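Local atomic coordinates of acyl-coenzyme A oxidase 1 (Yarrowia lipolytica, PDB entry 5Y9D), a protein that oxidises acyl-CoA thioesters to trans-2-enoyl-CoAs with FAD as cofactor, passing the electrons to oxygen to give hydrogen peroxide in peroxisomal beta-oxidation. Residues E62-M65 with S66-R70; A493-Q496 with Y497-D500; D586-K589 with P590-K594; N615-P619 with G620-L624. One frame throughout, in Å; residues are numbered along the deposited sequence.

Contact 1 of 4, residues E62-M65 with S66-R70; sequences EKIM and SSIER
Glu62 O is gripped twice by Ser66, once by the backbone amide and once by the side-chain hydroxyl. Ser66 N donates from 3.0 Å to Glu62 O, nearly in line with the carbonyl bond. The hydroxyl comes in from above the carbonyl plane, Ser66 OG lying 2.8 Å from Glu62 O, so the two donors divide the oxygen between them. Ser67 repeats the scheme on Lys63 O, but both of its bonds are weak. Two residues along from Ser66, Ile68 N bonds to Ile64 O at 3.0 Å, in the carbonyl plane, and next Glu69 N reaches Met65 O at 2.9 Å.

On the buried face Ile64 and Ile68 run side by side in the same direction. Ile64 CG2, anti to the backbone N, meets Ile68 CD1 at 3.6 Å, and Leu116 of helix 107-118 and Phe653 of helix 651-654 continue this apolar layer. Glu69 sets its aliphatic part over the carbonyl of Met65: with CG anti to its own carbonyl carbon (chi1 -85°), Glu69 CG comes to 3.2 Å from Met65 O, and the extended chain then carries OE2 to a hydrogen bond with Ser650 OG. With an alanine here, Ser650 would probably lose its carboxylate partner, and Met65 O the methylene that lies against it. At the other end Glu62 OE1 forms a salt bridge with Arg45. The arrangement is that of the last turns of an amphipathic alpha-helix, 55-70, with i to i+4 backbone bonds, serine hydroxyls folded back on the preceding turn, and isoleucines four residues apart on its inner side.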
ATOM      1  N   GLU A  62       8.240 -29.600  -1.717  1.00 31.53           N
ATOM      2  CA  GLU A  62       9.662 -29.478  -2.085  1.00 32.25           C
ATOM      3  C   GLU A  62       9.925 -29.865  -3.552  1.00 29.88           C
ATOM      4  O   GLU A  62      10.623 -29.136  -4.238  1.00 26.24           O
ATOM      5  CB  GLU A  62      10.563 -30.247  -1.100  1.00 34.37           C
ATOM      6  CG  GLU A  62      10.791 -29.408   0.166  1.00 38.81           C
ATOM      7  CD  GLU A  62      11.503 -30.123   1.315  1.00 43.64           C
ATOM      8  OE1 GLU A  62      11.485 -31.382   1.382  1.00 44.66           O
ATOM      9  OE2 GLU A  62      12.061 -29.401   2.180  1.00 47.19           O
ATOM     10  N   LYS A  63       9.345 -30.971  -4.020  1.00 30.13           N
ATOM     11  CA  LYS A  63       9.381 -31.329  -5.439  1.00 34.55           C
ATOM     12  C   LYS A  63       8.886 -30.211  -6.356  1.00 33.45           C
ATOM     13  O   LYS A  63       9.465 -29.990  -7.412  1.00 35.15           O
ATOM     14  CB  LYS A  63       8.570 -32.592  -5.744  1.00 40.71           C
ATOM     15  CG  LYS A  63       9.398 -33.856  -5.974  1.00 47.52           C
ATOM     16  CD  LYS A  63       8.537 -35.063  -6.372  1.00 50.57           C
ATOM     17  CE  LYS A  63       7.853 -35.728  -5.180  1.00 55.20           C
ATOM     18  NZ  LYS A  63       7.341 -37.105  -5.468  1.00 57.24           N
ATOM     19  N   ILE A  64       7.825 -29.507  -5.984  1.00 32.04           N
ATOM     20  CA  ILE A  64       7.342 -28.459  -6.860  1.00 33.84           C
ATOM     21  C   ILE A  64       8.404 -27.369  -6.931  1.00 35.18           C
ATOM     22  O   ILE A  64       8.706 -26.838  -8.008  1.00 34.15           O
ATOM     23  CB  ILE A  64       6.014 -27.801  -6.402  1.00 34.81           C
ATOM     24  CG1 ILE A  64       4.887 -28.801  -6.174  1.00 33.68           C
ATOM     25  CG2 ILE A  64       5.577 -26.771  -7.423  1.00 37.35           C
ATOM     26  CD1 ILE A  64       4.811 -29.848  -7.222  1.00 35.72           C
ATOM     27  N   MET A  65       8.949 -27.028  -5.764  1.00 36.10           N
ATOM     28  CA  MET A  65       9.821 -25.867  -5.634  1.00 33.94           C
ATOM     29  C   MET A  65      11.155 -26.048  -6.284  1.00 32.48           C
ATOM     30  O   MET A  65      11.667 -25.076  -6.823  1.00 32.73           O
ATOM     31  CB  MET A  65       9.985 -25.470  -4.177  1.00 35.70           C
ATOM     32  CG  MET A  65       8.680 -24.914  -3.649  1.00 39.87           C
ATOM     33  SD  MET A  65       8.603 -24.788  -1.869  1.00 44.19           S
ATOM     34  CE  MET A  65       9.219 -23.121  -1.726  1.00 40.95           C
ATOM     35  N   SER A  66      11.722 -27.261  -6.271  1.00 31.34           N
ATOM     36  CA  SER A  66      12.969 -27.474  -7.022  1.00 31.73           C
ATOM     37  C   SER A  66      12.741 -27.424  -8.525  1.00 30.80           C
ATOM     38  O   SER A  66      13.634 -27.041  -9.271  1.00 33.75           O
ATOM     39  CB  SER A  66      13.647 -28.796  -6.705  1.00 30.70           C
ATOM     40  OG  SER A  66      13.029 -29.413  -5.626  1.00 32.97           O
ATOM     41  N   SER A  67      11.579 -27.851  -8.996  1.00 29.46           N
ATOM     42  CA  SER A  67      11.318 -27.696 -10.416  1.00 31.64           C
ATOM     43  C   SER A  67      11.299 -26.246 -10.747  1.00 29.32           C
ATOM     44  O   SER A  67      11.966 -25.834 -11.684  1.00 34.79           O
ATOM     45  CB  SER A  67      10.018 -28.329 -10.847  1.00 33.10           C
ATOM     46  OG  SER A  67      10.139 -29.712 -10.642  1.00 38.36           O
ATOM     47  N   ILE A  68      10.574 -25.453  -9.973  1.00 28.05           N
ATOM     48  CA  ILE A  68      10.518 -24.016 -10.253  1.00 27.66           C
ATOM     49  C   ILE A  68      11.879 -23.332 -10.137  1.00 26.95           C
ATOM     50  O   ILE A  68      12.214 -22.546 -10.991  1.00 27.76           O
ATOM     51  CB  ILE A  68       9.444 -23.302  -9.428  1.00 28.19           C
ATOM     52  CG1 ILE A  68       8.057 -23.885  -9.726  1.00 28.36           C
ATOM     53  CG2 ILE A  68       9.385 -21.824  -9.788  1.00 28.51           C
ATOM     54  CD1 ILE A  68       7.085 -23.733  -8.580  1.00 28.75           C
ATOM     55  N   GLU A  69      12.660 -23.667  -9.112  1.00 29.31           N
ATOM     56  CA  GLU A  69      14.014 -23.114  -8.866  1.00 30.07           C
ATOM     57  C   GLU A  69      15.028 -23.337  -9.971  1.00 29.36           C
ATOM     58  O   GLU A  69      15.922 -22.532 -10.202  1.00 30.48           O
ATOM     59  CB  GLU A  69      14.659 -23.828  -7.673  1.00 33.64           C
ATOM     60  CG  GLU A  69      14.315 -23.292  -6.312  1.00 38.06           C
ATOM     61  CD  GLU A  69      14.670 -24.244  -5.173  1.00 42.23           C
ATOM     62  OE1 GLU A  69      15.440 -25.214  -5.405  1.00 46.64           O
ATOM     63  OE2 GLU A  69      14.162 -24.027  -4.035  1.00 47.58           O
ATOM     64  N   ARG A  70      14.956 -24.486 -10.589  1.00 28.67           N
ATOM     65  CA  ARG A  70      16.060 -24.937 -11.401  1.00 30.15           C
ATOM     66  C   ARG A  70      15.857 -24.648 -12.886  1.00 29.61           C
ATOM     67  O   ARG A  70      16.831 -24.527 -13.630  1.00 29.20           O
ATOM     68  CB  ARG A  70      16.266 -26.435 -11.189  1.00 29.82           C
ATOM     69  CG  ARG A  70      16.756 -26.812  -9.800  1.00 29.28           C
ATOM     70  CD  ARG A  70      16.665 -28.322  -9.585  1.00 28.89           C
ATOM     71  NE  ARG A  70      17.346 -28.771  -8.379  1.00 28.26           N
ATOM     72  CZ  ARG A  70      17.540 -30.053  -8.053  1.00 29.14           C
ATOM     73  NH1 ARG A  70      17.115 -31.040  -8.871  1.00 28.61           N
ATOM     74  NH2 ARG A  70      18.173 -30.364  -6.912  1.00 26.99           N
TER

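Contact 2 of 4, residues A493-Q496 with Y497-D500; sequences ASIQ and YVGD
Ser494 O meets the edge of the Tyr497 ring, near its plane, with Tyr497 CE1 3.3 Å away and Tyr497 CD1 at 3.5 Å. The ring is brought back over the preceding residues because Tyr497 CG stands between its own backbone N and carbonyl carbon (chi1 72°). One residue along, Ile495 and Val498 lie alongside each other and point the same way, joined by their branches at 3.6 Å from Ile495 CG2 to Val498 CG2. The same valine methyl also packs against Ile495 O and rests over the rim of one face of the tyrosine ring.

Behind these side chains stand two backbone bonds, each spanning three residues. Val498 N donates to Ile495 O at 3.2 Å and Gly499 N to Gln496 O at 3.0 Å, both donors lying well above the carbonyl planes, consistent with the tight winding.

Further out, Tyr497 OH is hydrogen-bonded to both His568 and Ser530, while Arg531 binds the carbonyl oxygen of Tyr497. The phenol thus reaches helices 519-544 and 558-581 together, and Ile485 of helix 467-486 lies against Val498. A phenylalanine at Tyr497 would keep the ring edge against Ser494 O but would probably leave His568 and Ser530 without the hydroxyl that joins them. Gln496, by contrast, sends its extended chain to the exposed side. The whole is a short 3-10 turn, with i to i+3 bonds, in the loop between helices 467-486 and 513-516, its aromatic and aliphatic side chains turned onto helices 467-486, 519-544 and 558-581.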
ATOM      1  N   ALA A 493     -20.971 -26.023  10.585  1.00 47.28           N
ATOM      2  CA  ALA A 493     -20.208 -26.036  11.863  1.00 48.48           C
ATOM      3  C   ALA A 493     -19.549 -24.680  12.179  1.00 47.84           C
ATOM      4  O   ALA A 493     -19.441 -24.279  13.350  1.00 41.93           O
ATOM      5  CB  ALA A 493     -19.154 -27.122  11.826  1.00 47.06           C
ATOM      6  N   SER A 494     -19.135 -24.003  11.101  1.00 47.84           N
ATOM      7  CA  SER A 494     -18.452 -22.715  11.119  1.00 48.02           C
ATOM      8  C   SER A 494     -19.273 -21.634  11.798  1.00 46.01           C
ATOM      9  O   SER A 494     -18.726 -20.723  12.408  1.00 46.14           O
ATOM     10  CB  SER A 494     -18.147 -22.268   9.660  1.00 53.77           C
ATOM     11  OG  SER A 494     -18.420 -23.303   8.688  1.00 53.89           O
ATOM     12  N   ILE A 495     -20.583 -21.687  11.609  1.00 47.02           N
ATOM     13  CA  ILE A 495     -21.467 -20.649  12.114  1.00 45.70           C
ATOM     14  C   ILE A 495     -22.361 -21.052  13.277  1.00 41.00           C
ATOM     15  O   ILE A 495     -23.153 -20.262  13.733  1.00 41.74           O
ATOM     16  CB  ILE A 495     -22.350 -20.044  11.008  1.00 47.96           C
ATOM     17  CG1 ILE A 495     -21.680 -20.152   9.643  1.00 54.89           C
ATOM     18  CG2 ILE A 495     -22.628 -18.588  11.315  1.00 50.15           C
ATOM     19  CD1 ILE A 495     -22.331 -19.316   8.569  1.00 59.68           C
ATOM     20  N   GLN A 496     -22.204 -22.260  13.783  1.00 41.23           N
ATOM     21  CA  GLN A 496     -23.082 -22.776  14.826  1.00 45.40           C
ATOM     22  C   GLN A 496     -23.048 -21.951  16.111  1.00 42.43           C
ATOM     23  O   GLN A 496     -24.057 -21.781  16.770  1.00 41.85           O
ATOM     24  CB  GLN A 496     -22.753 -24.232  15.126  1.00 50.67           C
ATOM     25  CG  GLN A 496     -23.100 -25.179  13.998  1.00 53.52           C
ATOM     26  CD  GLN A 496     -23.330 -26.584  14.491  1.00 60.99           C
ATOM     27  OE1 GLN A 496     -22.403 -27.378  14.589  1.00 60.05           O
ATOM     28  NE2 GLN A 496     -24.573 -26.898  14.809  1.00 64.46           N
ATOM     29  N   TYR A 497     -21.881 -21.428  16.442  1.00 40.11           N
ATOM     30  CA  TYR A 497     -21.653 -20.738  17.699  1.00 39.94           C
ATOM     31  C   TYR A 497     -22.547 -19.524  17.826  1.00 38.82           C
ATOM     32  O   TYR A 497     -22.781 -19.034  18.916  1.00 36.55           O
ATOM     33  CB  TYR A 497     -20.201 -20.298  17.797  1.00 39.35           C
ATOM     34  CG  TYR A 497     -19.863 -19.158  16.877  1.00 38.34           C
ATOM     35  CD1 TYR A 497     -19.543 -19.388  15.558  1.00 34.81           C
ATOM     36  CD2 TYR A 497     -19.874 -17.853  17.326  1.00 35.58           C
ATOM     37  CE1 TYR A 497     -19.239 -18.354  14.711  1.00 36.05           C
ATOM     38  CE2 TYR A 497     -19.566 -16.813  16.484  1.00 36.17           C
ATOM     39  CZ  TYR A 497     -19.246 -17.074  15.180  1.00 36.54           C
ATOM     40  OH  TYR A 497     -18.944 -16.045  14.341  1.00 34.35           O
ATOM     41  N   VAL A 498     -23.028 -19.027  16.701  1.00 41.92           N
ATOM     42  CA  VAL A 498     -23.866 -17.842  16.689  1.00 42.45           C
ATOM     43  C   VAL A 498     -25.120 -18.099  17.517  1.00 42.33           C
ATOM     44  O   VAL A 498     -25.676 -17.186  18.102  1.00 39.24           O
ATOM     45  CB  VAL A 498     -24.219 -17.395  15.257  1.00 40.99           C
ATOM     46  CG1 VAL A 498     -25.173 -16.218  15.295  1.00 41.99           C
ATOM     47  CG2 VAL A 498     -22.965 -16.996  14.511  1.00 39.58           C
ATOM     48  N   GLY A 499     -25.568 -19.347  17.534  1.00 44.98           N
ATOM     49  CA  GLY A 499     -26.665 -19.785  18.378  1.00 47.96           C
ATOM     50  C   GLY A 499     -26.515 -19.708  19.894  1.00 48.93           C
ATOM     51  O   GLY A 499     -27.478 -19.421  20.581  1.00 50.93           O
ATOM     52  N   ASP A 500     -25.329 -20.004  20.413  1.00 49.08           N
ATOM     53  CA  ASP A 500     -25.076 -20.133  21.853  1.00 50.59           C
ATOM     54  C   ASP A 500     -25.061 -18.847  22.684  1.00 50.95           C
ATOM     55  O   ASP A 500     -24.823 -17.779  22.158  1.00 53.96           O
ATOM     56  CB  ASP A 500     -23.764 -20.884  22.068  1.00 54.84           C
ATOM     57  CG  ASP A 500     -23.670 -22.138  21.233  1.00 57.93           C
ATOM     58  OD1 ASP A 500     -24.671 -22.864  21.135  1.00 64.15           O
ATOM     59  OD2 ASP A 500     -22.596 -22.404  20.671  1.00 59.20           O
TER

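Contact 3 of 4, residues D586-K589 with P590-K594; sequences DDIK and PHLLK
Ile588 O receives the first regular bond of helix 589-606, from Leu592 N at 3.1 Å, and this helix start has a proline, Pro590, in its first turn. The bond is almost perfectly straight, with an angle of 179° at the hydrogen. His591 N also turns to Ile588 O, but weakly. The next bond, Leu593 N to Lys589 O at 2.7 Å, is tilted slightly from the carbonyl plane. Pro590 has no N-H to give, which costs little in a first turn, where amides have no preceding carbonyl of the helix to bind.

The buried part is the inner side. Ile588 and Leu592 run side by side, and with Ile588 CG1 placed between its backbone N and carbonyl carbon (chi1 61°), the branch comes to 4.0 Å from Leu592 CD1. Phe42 and Val47 cover the isoleucine, while Phe50 and Ile581 meet the leucine; the His591 ring meets that of Phe42 with their planes about 50° apart.

The opposite character belongs to Asp586, Asp587 and Pro590, which are exposed to solvent. Lys589 is intermediate: its side chain touches Ile581 and bends partway along. Exposure does not keep the backbone at the helix start from packing closely, for the CD carbon of Pro590 lies 3.2 Å from Asp586 O, in the loop that leads in.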
ATOM      1  N   ASP A 586       4.222 -32.553  19.953  1.00 48.60           N
ATOM      2  CA  ASP A 586       4.296 -31.895  21.256  1.00 48.13           C
ATOM      3  C   ASP A 586       5.480 -30.935  21.393  1.00 48.86           C
ATOM      4  O   ASP A 586       5.354 -29.830  21.946  1.00 44.33           O
ATOM      5  CB  ASP A 586       4.324 -32.967  22.347  1.00 51.90           C
ATOM      6  CG  ASP A 586       3.025 -33.812  22.371  1.00 53.81           C
ATOM      7  OD1 ASP A 586       1.891 -33.206  22.360  1.00 48.69           O
ATOM      8  OD2 ASP A 586       3.160 -35.071  22.396  1.00 46.80           O
ATOM      9  N   ASP A 587       6.616 -31.322  20.833  1.00 47.26           N
ATOM     10  CA  ASP A 587       7.819 -30.533  20.980  1.00 49.72           C
ATOM     11  C   ASP A 587       7.647 -29.097  20.425  1.00 46.35           C
ATOM     12  O   ASP A 587       8.258 -28.159  20.930  1.00 40.70           O
ATOM     13  CB  ASP A 587       8.993 -31.283  20.346  1.00 58.72           C
ATOM     14  CG  ASP A 587       8.895 -32.806  20.565  1.00 70.42           C
ATOM     15  OD1 ASP A 587       7.939 -33.427  20.025  1.00 68.67           O
ATOM     16  OD2 ASP A 587       9.742 -33.375  21.302  1.00 79.68           O
ATOM     17  N   ILE A 588       6.790 -28.931  19.415  1.00 44.63           N
ATOM     18  CA  ILE A 588       6.576 -27.623  18.779  1.00 39.35           C
ATOM     19  C   ILE A 588       5.365 -26.926  19.338  1.00 37.14           C
ATOM     20  O   ILE A 588       5.244 -25.691  19.250  1.00 37.84           O
ATOM     21  CB  ILE A 588       6.486 -27.710  17.235  1.00 38.12           C
ATOM     22  CG1 ILE A 588       5.319 -28.587  16.791  1.00 40.37           C
ATOM     23  CG2 ILE A 588       7.783 -28.264  16.667  1.00 39.27           C
ATOM     24  CD1 ILE A 588       5.395 -29.087  15.360  1.00 41.00           C
ATOM     25  N   LYS A 589       4.486 -27.684  19.971  1.00 36.17           N
ATOM     26  CA  LYS A 589       3.203 -27.113  20.428  1.00 37.82           C
ATOM     27  C   LYS A 589       3.334 -25.802  21.229  1.00 36.01           C
ATOM     28  O   LYS A 589       2.573 -24.855  20.978  1.00 36.67           O
ATOM     29  CB  LYS A 589       2.378 -28.132  21.208  1.00 41.36           C
ATOM     30  CG  LYS A 589       0.892 -27.996  20.979  1.00 46.86           C
ATOM     31  CD  LYS A 589       0.063 -28.520  22.143  1.00 52.94           C
ATOM     32  CE  LYS A 589      -0.292 -29.992  21.997  1.00 57.63           C
ATOM     33  NZ  LYS A 589      -1.583 -30.268  22.700  1.00 61.31           N
ATOM     34  N   PRO A 590       4.310 -25.713  22.151  1.00 33.70           N
ATOM     35  CA  PRO A 590       4.368 -24.497  22.986  1.00 34.98           C
ATOM     36  C   PRO A 590       4.788 -23.235  22.252  1.00 33.50           C
ATOM     37  O   PRO A 590       4.321 -22.157  22.593  1.00 32.49           O
ATOM     38  CB  PRO A 590       5.384 -24.848  24.079  1.00 35.36           C
ATOM     39  CG  PRO A 590       5.424 -26.335  24.071  1.00 36.56           C
ATOM     40  CD  PRO A 590       5.247 -26.733  22.633  1.00 34.85           C
ATOM     41  N   HIS A 591       5.647 -23.369  21.247  1.00 35.30           N
ATOM     42  CA  HIS A 591       6.036 -22.223  20.413  1.00 34.90           C
ATOM     43  C   HIS A 591       4.891 -21.812  19.508  1.00 36.17           C
ATOM     44  O   HIS A 591       4.626 -20.617  19.331  1.00 37.49           O
ATOM     45  CB  HIS A 591       7.268 -22.534  19.578  1.00 35.32           C
ATOM     46  CG  HIS A 591       8.414 -23.072  20.375  1.00 36.14           C
ATOM     47  ND1 HIS A 591       8.785 -24.404  20.335  1.00 35.93           N
ATOM     48  CD2 HIS A 591       9.252 -22.468  21.249  1.00 36.83           C
ATOM     49  CE1 HIS A 591       9.801 -24.596  21.157  1.00 38.26           C
ATOM     50  NE2 HIS A 591      10.108 -23.436  21.719  1.00 39.34           N
ATOM     51  N   LEU A 592       4.214 -22.804  18.931  1.00 38.31           N
ATOM     52  CA  LEU A 592       3.016 -22.538  18.154  1.00 36.85           C
ATOM     53  C   LEU A 592       1.922 -21.920  19.021  1.00 40.06           C
ATOM     54  O   LEU A 592       1.162 -21.045  18.545  1.00 38.62           O
ATOM     55  CB  LEU A 592       2.498 -23.803  17.494  1.00 37.46           C
ATOM     56  CG  LEU A 592       3.336 -24.476  16.404  1.00 36.58           C
ATOM     57  CD1 LEU A 592       2.613 -25.753  16.041  1.00 37.82           C
ATOM     58  CD2 LEU A 592       3.503 -23.633  15.157  1.00 35.78           C
ATOM     59  N   LEU A 593       1.829 -22.368  20.280  1.00 40.80           N
ATOM     60  CA  LEU A 593       0.868 -21.776  21.203  1.00 41.14           C
ATOM     61  C   LEU A 593       1.150 -20.306  21.413  1.00 37.62           C
ATOM     62  O   LEU A 593       0.234 -19.482  21.395  1.00 36.90           O
ATOM     63  CB  LEU A 593       0.813 -22.509  22.543  1.00 45.96           C
ATOM     64  CG  LEU A 593      -0.224 -23.643  22.578  1.00 51.77           C
ATOM     65  CD1 LEU A 593      -0.134 -24.433  23.879  1.00 55.12           C
ATOM     66  CD2 LEU A 593      -1.641 -23.113  22.361  1.00 50.96           C
ATOM     67  N   LYS A 594       2.409 -19.958  21.561  1.00 36.26           N
ATOM     68  CA  LYS A 594       2.754 -18.544  21.755  1.00 40.27           C
ATOM     69  C   LYS A 594       2.288 -17.675  20.589  1.00 37.23           C
ATOM     70  O   LYS A 594       1.671 -16.623  20.800  1.00 38.66           O
ATOM     71  CB  LYS A 594       4.258 -18.363  21.984  1.00 43.25           C
ATOM     72  CG  LYS A 594       4.754 -19.167  23.171  1.00 49.01           C
ATOM     73  CD  LYS A 594       5.649 -18.362  24.103  1.00 55.22           C
ATOM     74  CE  LYS A 594       5.890 -19.110  25.407  1.00 58.96           C
ATOM     75  NZ  LYS A 594       5.640 -18.221  26.573  1.00 62.76           N
TER

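Contact 4 of 4, residues N615-P619 with G620-L624; sequences NILTP and GDIDL
Asp621 folds back from the first turn of helix 619-637 onto Thr618, the residue just ahead of the helix. Its CB lies 3.2 Å from Thr618 O. With CG anti to its own carbonyl carbon (chi1 -61°), the chain turns toward the N-cap residue, and Asp621 CG comes to 3.2 Å from Thr618 OG1. At the tip the two oxygens part company. Asp621 OD2 takes the hydrogen of Thr618 N at 2.7 Å in an almost straight bond, 174° at the hydrogen, although the donor stands well above the carboxylate plane; the same oxygen packs 3.7 Å from Leu617 CB. Asp621 OD1 instead receives the amide of Thr511, tying the helix start to another loop.

The exchange is reciprocal. Thr618 OG1, set between its backbone N and carbonyl carbon (chi1 73°), accepts from Asp621 N at 3.3 Å, a weak and bent bond, while Thr618 O takes the same N-H more firmly at 2.9 Å. Ile622 N then bonds to Pro619 O, also at 2.9 Å. The carboxylate lies close to the amino end of the helix, where the helix dipole would probably favour its negative charge.

Leu617 CD1 and Ile622 CD1 approach each other at 4.3 Å, and both side chains rest on Leu612 of helix 608-613. On another side Asp623 OD1 makes salt bridges to Arg613 and Lys540 of the second subunit, so this turn also lies at the dimer interface. Thr618 and Asp621 together form a capping box, the classical reciprocal N-terminal cap of an alpha-helix.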
ATOM      1  N   ASN A 615     -19.008  -5.006  26.629  1.00 53.13           N
ATOM      2  CA  ASN A 615     -18.815  -5.459  28.014  1.00 58.97           C
ATOM      3  C   ASN A 615     -18.234  -6.889  28.079  1.00 61.01           C
ATOM      4  O   ASN A 615     -18.807  -7.787  28.706  1.00 65.24           O
ATOM      5  CB  ASN A 615     -20.146  -5.376  28.791  1.00 61.12           C
ATOM      6  CG  ASN A 615     -19.970  -5.589  30.281  1.00 62.61           C
ATOM      7  OD1 ASN A 615     -20.476  -6.558  30.867  1.00 56.79           O
ATOM      8  ND2 ASN A 615     -19.232  -4.684  30.904  1.00 67.17           N
ATOM      9  N   ILE A 616     -17.108  -7.093  27.396  1.00 58.84           N
ATOM     10  CA  ILE A 616     -16.378  -8.370  27.414  1.00 55.22           C
ATOM     11  C   ILE A 616     -15.115  -8.220  28.271  1.00 53.90           C
ATOM     12  O   ILE A 616     -14.751  -9.113  29.042  1.00 50.46           O
ATOM     13  CB  ILE A 616     -16.006  -8.802  25.974  1.00 53.45           C
ATOM     14  CG1 ILE A 616     -17.275  -9.251  25.210  1.00 55.04           C
ATOM     15  CG2 ILE A 616     -14.943  -9.900  25.976  1.00 49.97           C
ATOM     16  CD1 ILE A 616     -17.245  -9.001  23.713  1.00 50.94           C
ATOM     17  N   LEU A 617     -14.458  -7.079  28.093  1.00 53.07           N
ATOM     18  CA  LEU A 617     -13.285  -6.689  28.844  1.00 53.23           C
ATOM     19  C   LEU A 617     -13.599  -5.391  29.562  1.00 50.50           C
ATOM     20  O   LEU A 617     -14.482  -4.654  29.153  1.00 44.16           O
ATOM     21  CB  LEU A 617     -12.136  -6.419  27.883  1.00 53.75           C
ATOM     22  CG  LEU A 617     -11.705  -7.600  27.013  1.00 57.25           C
ATOM     23  CD1 LEU A 617     -10.674  -7.130  25.993  1.00 57.08           C
ATOM     24  CD2 LEU A 617     -11.169  -8.747  27.868  1.00 54.24           C
ATOM     25  N   THR A 618     -12.850  -5.102  30.615  1.00 51.61           N
ATOM     26  CA  THR A 618     -12.910  -3.793  31.264  1.00 52.67           C
ATOM     27  C   THR A 618     -11.750  -2.946  30.771  1.00 54.30           C
ATOM     28  O   THR A 618     -10.758  -3.488  30.292  1.00 50.03           O
ATOM     29  CB  THR A 618     -12.786  -3.924  32.794  1.00 51.52           C
ATOM     30  OG1 THR A 618     -11.440  -4.259  33.145  1.00 47.26           O
ATOM     31  CG2 THR A 618     -13.690  -5.003  33.303  1.00 52.47           C
ATOM     32  N   PRO A 619     -11.858  -1.610  30.898  1.00 61.67           N
ATOM     33  CA  PRO A 619     -10.698  -0.732  30.687  1.00 61.11           C
ATOM     34  C   PRO A 619      -9.396  -1.236  31.317  1.00 60.91           C
ATOM     35  O   PRO A 619      -8.381  -1.313  30.636  1.00 64.49           O
ATOM     36  CB  PRO A 619     -11.153   0.575  31.326  1.00 60.82           C
ATOM     37  CG  PRO A 619     -12.624   0.610  31.036  1.00 61.77           C
ATOM     38  CD  PRO A 619     -13.101  -0.829  31.065  1.00 60.81           C
ATOM     39  N   GLY A 620      -9.436  -1.614  32.588  1.00 63.03           N
ATOM     40  CA  GLY A 620      -8.260  -2.176  33.269  1.00 67.06           C
ATOM     41  C   GLY A 620      -7.687  -3.481  32.711  1.00 67.20           C
ATOM     42  O   GLY A 620      -6.603  -3.915  33.111  1.00 68.81           O
ATOM     43  N   ASP A 621      -8.418  -4.125  31.807  1.00 67.67           N
ATOM     44  CA  ASP A 621      -7.900  -5.280  31.080  1.00 63.92           C
ATOM     45  C   ASP A 621      -7.031  -4.874  29.898  1.00 58.56           C
ATOM     46  O   ASP A 621      -6.201  -5.643  29.486  1.00 55.21           O
ATOM     47  CB  ASP A 621      -9.042  -6.148  30.570  1.00 66.62           C
ATOM     48  CG  ASP A 621      -9.899  -6.690  31.683  1.00 67.87           C
ATOM     49  OD1 ASP A 621      -9.377  -6.844  32.809  1.00 65.94           O
ATOM     50  OD2 ASP A 621     -11.095  -6.968  31.428  1.00 72.98           O
ATOM     51  N   ILE A 622      -7.219  -3.666  29.373  1.00 60.35           N
ATOM     52  CA  ILE A 622      -6.466  -3.179  28.207  1.00 60.11           C
ATOM     53  C   ILE A 622      -4.995  -2.979  28.551  1.00 59.70           C
ATOM     54  O   ILE A 622      -4.107  -3.385  27.805  1.00 56.95           O
ATOM     55  CB  ILE A 622      -7.025  -1.833  27.684  1.00 60.95           C
ATOM     56  CG1 ILE A 622      -8.528  -1.932  27.365  1.00 64.66           C
ATOM     57  CG2 ILE A 622      -6.252  -1.371  26.462  1.00 63.13           C
ATOM     58  CD1 ILE A 622      -8.951  -3.209  26.656  1.00 64.59           C
ATOM     59  N   ASP A 623      -4.744  -2.337  29.681  1.00 56.70           N
ATOM     60  CA  ASP A 623      -3.392  -2.249  30.203  1.00 56.85           C
ATOM     61  C   ASP A 623      -2.774  -3.654  30.233  1.00 52.80           C
ATOM     62  O   ASP A 623      -1.689  -3.880  29.707  1.00 52.43           O
ATOM     63  CB  ASP A 623      -3.390  -1.653  31.609  1.00 59.73           C
ATOM     64  CG  ASP A 623      -4.031  -0.288  31.662  1.00 67.44           C
ATOM     65  OD1 ASP A 623      -3.324   0.714  31.378  1.00 64.21           O
ATOM     66  OD2 ASP A 623      -5.259  -0.223  31.945  1.00 75.15           O
ATOM     67  N   LEU A 624      -3.484  -4.598  30.822  1.00 47.94           N
ATOM     68  CA  LEU A 624      -2.961  -5.939  30.935  1.00 51.82           C
ATOM     69  C   LEU A 624      -2.734  -6.612  29.570  1.00 52.82           C
ATOM     70  O   LEU A 624      -1.784  -7.364  29.427  1.00 56.77           O
ATOM     71  CB  LEU A 624      -3.881  -6.803  31.801  1.00 53.15           C
ATOM     72  CG  LEU A 624      -3.187  -7.629  32.893  1.00 55.72           C
ATOM     73  CD1 LEU A 624      -4.181  -8.643  33.467  1.00 54.81           C
ATOM     74  CD2 LEU A 624      -1.920  -8.327  32.395  1.00 51.90           C
TER

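How the contacts relate
The four contacts follow one another along the chain without overlap, and none touches another. Contact 1 lies on helix 55-70 in the N-terminal acyl-CoA oxidase region; its centre is 41 Å from that of contact 2 and 49 Å from that of contact 4, but 29 Å from that of contact 3. Contacts 2, 3 and 4 lie with centres 26 to 28 Å apart; contacts 3 and 4, at the starts of helices 589-606 and 619-637, are both in the C-terminal acyl-CoA oxidase region. Helix 558-581 meets both contacts 2 and 3, and helix 519-544 both contacts 2 and 4. All lie at helix ends and turns, away from the FAD pocket and the probable catalytic base, and contact 4 reaches the second subunit.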